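Local atomic coordinates of histone RNA hairpin-binding protein (Drosophila melanogaster, PDB entry 4TV0), a protein that binds the stem-loop of histone mRNA, takes part in histone pre-mRNA 3' processing and couples histone mRNA production to the cell cycle. Residues A[12-16]-A[50-56]. The protein carries 2 engineered substitutions. Numbering follows the deposited sequence.
Sequences LSRRQ and KYGKYSR. With nucleotides of chain B.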
loop_
_atom_site.group_PDB
_atom_site.type_symbol
_atom_site.label_atom_id
_atom_site.label_comp_id
_atom_site.label_asym_id
_atom_site.label_seq_id
_atom_site.Cartn_x
_atom_site.Cartn_y
_atom_site.Cartn_z
ATOM N N LEU A 12 6.390 1.975 6.562
ATOM C CA LEU A 12 6.931 1.918 5.201
ATOM C C LEU A 12 7.111 0.491 4.683
ATOM O O LEU A 12 6.695 0.170 3.570
ATOM C CB LEU A 12 8.252 2.684 5.087
ATOM C CG LEU A 12 8.085 4.204 5.121
ATOM C CD1 LEU A 12 9.390 4.931 4.795
ATOM C CD2 LEU A 12 6.958 4.592 4.169
ATOM N N SER A 13 7.718 -0.369 5.493
ATOM C CA SER A 13 7.999 -1.720 5.027
ATOM C C SER A 13 6.726 -2.558 4.835
ATOM O O SER A 13 6.662 -3.367 3.914
ATOM C CB SER A 13 8.990 -2.422 5.947
ATOM O OG SER A 13 8.408 -2.640 7.204
ATOM N N ARG A 14 5.717 -2.360 5.681
ATOM C CA ARG A 14 4.463 -3.079 5.516
ATOM C C ARG A 14 3.737 -2.551 4.282
ATOM O O ARG A 14 3.061 -3.288 3.562
ATOM C CB ARG A 14 3.549 -2.900 6.736
ATOM C CG ARG A 14 2.085 -3.309 6.476
ATOM C CD ARG A 14 1.131 -3.112 7.679
ATOM N NE ARG A 14 0.754 -1.712 7.878
ATOM C CZ ARG A 14 1.188 -0.955 8.884
ATOM N NH1 ARG A 14 1.997 -1.483 9.790
ATOM N NH2 ARG A 14 0.811 0.323 8.993
ATOM N N ARG A 15 3.836 -1.252 4.057
ATOM C CA ARG A 15 3.147 -0.687 2.921
ATOM C C ARG A 15 3.819 -1.204 1.646
ATOM O O ARG A 15 3.153 -1.512 0.658
ATOM C CB ARG A 15 3.139 0.835 2.980
ATOM C CG ARG A 15 2.178 1.400 4.007
ATOM C CD ARG A 15 2.237 2.931 3.976
ATOM N NE ARG A 15 1.314 3.573 4.905
ATOM C CZ ARG A 15 1.279 4.888 5.103
ATOM N NH1 ARG A 15 2.094 5.700 4.431
ATOM N NH2 ARG A 15 0.412 5.401 5.956
ATOM N N GLN A 16 5.135 -1.349 1.695
ATOM C CA GLN A 16 5.887 -1.781 0.535
ATOM C C GLN A 16 5.524 -3.232 0.228
ATOM O O GLN A 16 5.595 -3.672 -0.915
ATOM C CB GLN A 16 7.381 -1.619 0.813
ATOM C CG GLN A 16 8.290 -1.946 -0.354
ATOM C CD GLN A 16 7.794 -1.363 -1.668
ATOM O OE1 GLN A 16 7.890 -0.151 -1.912
ATOM N NE2 GLN A 16 7.257 -2.227 -2.527
ATOM N N LYS A 50 3.218 5.108 -0.642
ATOM C CA LYS A 50 3.624 4.629 0.676
ATOM C C LYS A 50 4.199 5.757 1.530
ATOM O O LYS A 50 4.232 5.669 2.757
ATOM C CB LYS A 50 4.629 3.474 0.565
ATOM C CG LYS A 50 6.025 3.860 0.075
ATOM C CD LYS A 50 6.980 2.651 0.023
ATOM C CE LYS A 50 8.336 3.065 -0.553
ATOM N NZ LYS A 50 9.376 1.984 -0.581
ATOM N N TYR A 51 4.624 6.831 0.876
ATOM C CA TYR A 51 5.231 7.947 1.582
ATOM C C TYR A 51 4.197 8.920 2.111
ATOM O O TYR A 51 4.537 9.997 2.564
ATOM C CB TYR A 51 6.214 8.690 0.674
ATOM C CG TYR A 51 7.525 7.968 0.442
ATOM C CD1 TYR A 51 8.378 7.673 1.506
ATOM C CD2 TYR A 51 7.917 7.586 -0.833
ATOM C CE1 TYR A 51 9.583 7.020 1.305
ATOM C CE2 TYR A 51 9.129 6.931 -1.048
ATOM C CZ TYR A 51 9.965 6.656 0.026
ATOM O OH TYR A 51 11.175 6.010 -0.171
ATOM N N GLY A 52 2.928 8.553 2.063
ATOM C CA GLY A 52 1.886 9.498 2.448
ATOM C C GLY A 52 1.342 9.327 3.855
ATOM O O GLY A 52 1.319 8.232 4.397
ATOM N N LYS A 53 0.904 10.420 4.457
ATOM C CA LYS A 53 0.323 10.361 5.782
ATOM C C LYS A 53 -1.113 9.855 5.689
ATOM O O LYS A 53 -1.996 10.539 5.156
ATOM C CB LYS A 53 0.351 11.742 6.445
ATOM C CG LYS A 53 1.701 12.439 6.429
ATOM C CD LYS A 53 2.678 11.808 7.411
ATOM C CE LYS A 53 2.179 11.934 8.843
ATOM N NZ LYS A 53 3.350 11.934 9.758
ATOM N N TYR A 54 -1.343 8.651 6.207
ATOM C CA TYR A 54 -2.686 8.068 6.230
ATOM C C TYR A 54 -2.874 7.178 7.422
ATOM O O TYR A 54 -1.962 6.433 7.790
ATOM C CB TYR A 54 -2.934 7.151 5.024
ATOM C CG TYR A 54 -2.883 7.772 3.653
ATOM C CD1 TYR A 54 -3.980 8.468 3.132
ATOM C CD2 TYR A 54 -1.754 7.615 2.846
ATOM C CE1 TYR A 54 -3.931 9.035 1.847
ATOM C CE2 TYR A 54 -1.700 8.167 1.563
ATOM C CZ TYR A 54 -2.790 8.869 1.070
ATOM O OH TYR A 54 -2.728 9.407 -0.196
ATOM N N SER A 55 -4.084 7.200 7.967
ATOM C CA SER A 55 -4.523 6.197 8.927
ATOM C C SER A 55 -4.410 4.780 8.328
ATOM O O SER A 55 -4.392 4.596 7.108
ATOM C CB SER A 55 -5.982 6.461 9.315
ATOM O OG SER A 55 -6.870 5.938 8.325
ATOM N N ARG A 56 -4.381 3.781 9.200
ATOM C CA ARG A 56 -4.300 2.388 8.789
ATOM C C ARG A 56 -5.467 1.936 7.877
ATOM O O ARG A 56 -5.234 1.356 6.809
ATOM C CB ARG A 56 -4.181 1.503 10.033
ATOM C CG ARG A 56 -4.037 0.029 9.761
ATOM C CD ARG A 56 -2.853 -0.282 8.882
ATOM N NE ARG A 56 -2.733 -1.723 8.666
ATOM C CZ ARG A 56 -1.951 -2.539 9.369
ATOM N NH1 ARG A 56 -1.191 -2.067 10.347
ATOM N NH2 ARG A 56 -1.918 -3.832 9.079
ATOM P P C B 11 -0.691 -0.051 13.178
ATOM O OP1 C B 11 0.807 0.051 13.289
ATOM O OP2 C B 11 -1.478 0.369 11.984
ATOM O "O5'" C B 11 -1.093 -1.568 13.474
ATOM C "C5'" C B 11 -0.374 -2.339 14.417
ATOM C "C4'" C B 11 -0.987 -3.704 14.631
ATOM O "O4'" C B 11 -2.424 -3.625 14.847
ATOM C "C3'" C B 11 -0.889 -4.695 13.492
ATOM O "O3'" C B 11 0.402 -5.204 13.274
ATOM C "C2'" C B 11 -1.899 -5.744 13.918
ATOM O "O2'" C B 11 -1.397 -6.503 15.005
ATOM C "C1'" C B 11 -3.020 -4.853 14.444
ATOM N N1 C B 11 -4.003 -4.629 13.371
ATOM C C2 C B 11 -4.858 -5.712 13.106
ATOM O O2 C B 11 -4.793 -6.748 13.803
ATOM N N3 C B 11 -5.770 -5.599 12.117
ATOM C C4 C B 11 -5.825 -4.482 11.396
ATOM N N4 C B 11 -6.743 -4.439 10.423
ATOM C C5 C B 11 -4.950 -3.373 11.640
ATOM C C6 C B 11 -4.050 -3.494 12.620
ATOM P P C B 10 -4.112 4.983 12.969
ATOM O OP1 C B 10 -2.787 5.665 13.054
ATOM O OP2 C B 10 -4.783 4.847 11.658
ATOM O "O5'" C B 10 -3.941 3.563 13.647
ATOM C "C5'" C B 10 -3.028 3.402 14.704
ATOM C "C4'" C B 10 -3.154 2.048 15.358
ATOM O "O4'" C B 10 -4.536 1.726 15.687
ATOM C "C3'" C B 10 -2.717 0.852 14.559
ATOM O "O3'" C B 10 -1.322 0.782 14.397
ATOM C "C2'" C B 10 -3.314 -0.280 15.386
ATOM O "O2'" C B 10 -2.609 -0.412 16.604
ATOM C "C1'" C B 10 -4.677 0.312 15.731
ATOM N N1 C B 10 -5.716 -0.147 14.775
ATOM C C2 C B 10 -6.237 -1.448 14.948
ATOM O O2 C B 10 -5.857 -2.173 15.890
ATOM N N3 C B 10 -7.163 -1.911 14.086
ATOM C C4 C B 10 -7.570 -1.144 13.073
ATOM N N4 C B 10 -8.492 -1.649 12.249
ATOM C C5 C B 10 -7.055 0.174 12.867
ATOM C C6 C B 10 -6.131 0.621 13.729
ATOM P P G B 9 -9.272 6.633 11.231
ATOM O OP1 G B 9 -8.632 7.854 10.682
ATOM O OP2 G B 9 -9.368 5.431 10.366
ATOM O "O5'" G B 9 -8.556 6.147 12.564
ATOM C "C5'" G B 9 -7.994 7.060 13.482
ATOM C "C4'" G B 9 -7.365 6.322 14.631
ATOM O "O4'" G B 9 -8.388 5.610 15.363
ATOM C "C3'" G B 9 -6.373 5.238 14.249
ATOM O "O3'" G B 9 -5.100 5.760 13.957
ATOM C "C2'" G B 9 -6.396 4.317 15.458
ATOM O "O2'" G B 9 -5.601 4.827 16.501
ATOM C "C1'" G B 9 -7.861 4.402 15.876
ATOM N N9 G B 9 -8.626 3.276 15.319
ATOM C C8 G B 9 -9.451 3.267 14.225
ATOM N N7 G B 9 -9.954 2.085 14.006
ATOM C C5 G B 9 -9.428 1.278 15.002
ATOM C C6 G B 9 -9.625 -0.101 15.279
ATOM O O6 G B 9 -10.330 -0.923 14.666
ATOM N N1 G B 9 -8.879 -0.487 16.402
ATOM C C2 G B 9 -8.056 0.335 17.161
ATOM N N2 G B 9 -7.417 -0.223 18.205
ATOM N N3 G B 9 -7.885 1.615 16.905
ATOM C C4 G B 9 -8.596 2.006 15.822
#
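Arg15 reaches from helix 9-22 into the curve of the 50-56 loop and ties two of its carbonyls together. Its chain runs straight out from CG (chi2 -179°), which carries the guanidinium past Lys50 to the loop backbone. There NH1 donates to Lys50 O at 2.7 Å and to Gly52 O at 2.6 Å. NH1 stands above the carbonyl plane of Lys50 but within that of Gly52; a weak bond from NH2 also reaches Gly52 O. Around this grip the packing is close: Arg15 CB lies against Lys50 CB at 3.9 Å, and Leu12 CD2 rests on Lys50 O. Phe59 of helix 56-67 adds a cation-pi contact to the buried guanidinium. Cut back to alanine, this position would probably leave the carbonyls of Lys50 and Gly52 without their shared donor and the loop free to shift.

The solvent side is looser. The exposed Tyr51 gives up little surface to the helix, its CE1 4.1 Å from Leu12 CD1; the two side chains cross at about a right angle. The extended Lys50 chain ends in an in-plane bond from NZ to a lone pair of Gln16 OE1 (2.9 Å), where both side chains are partly exposed.

Toward the RNA, the guanidinium of Arg14 lies flat on that of Arg56, centres 3.5 Å apart and planes 9° from parallel. The opposite face of Arg56 takes C5 of C11 of chain B, NH1 bonds to OP2 of that nucleotide at 2.9 Å, and another phosphate and Asp60 hold NH2 and NE; these anions probably offset the charge of the paired arginines. Arg56 N grips OP2 of C10 of chain B at 2.7 Å, just after Ser55, the N-cap of helix 56-67. Ser55, weakly, and Arg56 thus bind stem-loop phosphates at this helix start, with Arg14 stacked behind, in the SLBP-family RNA-binding domain.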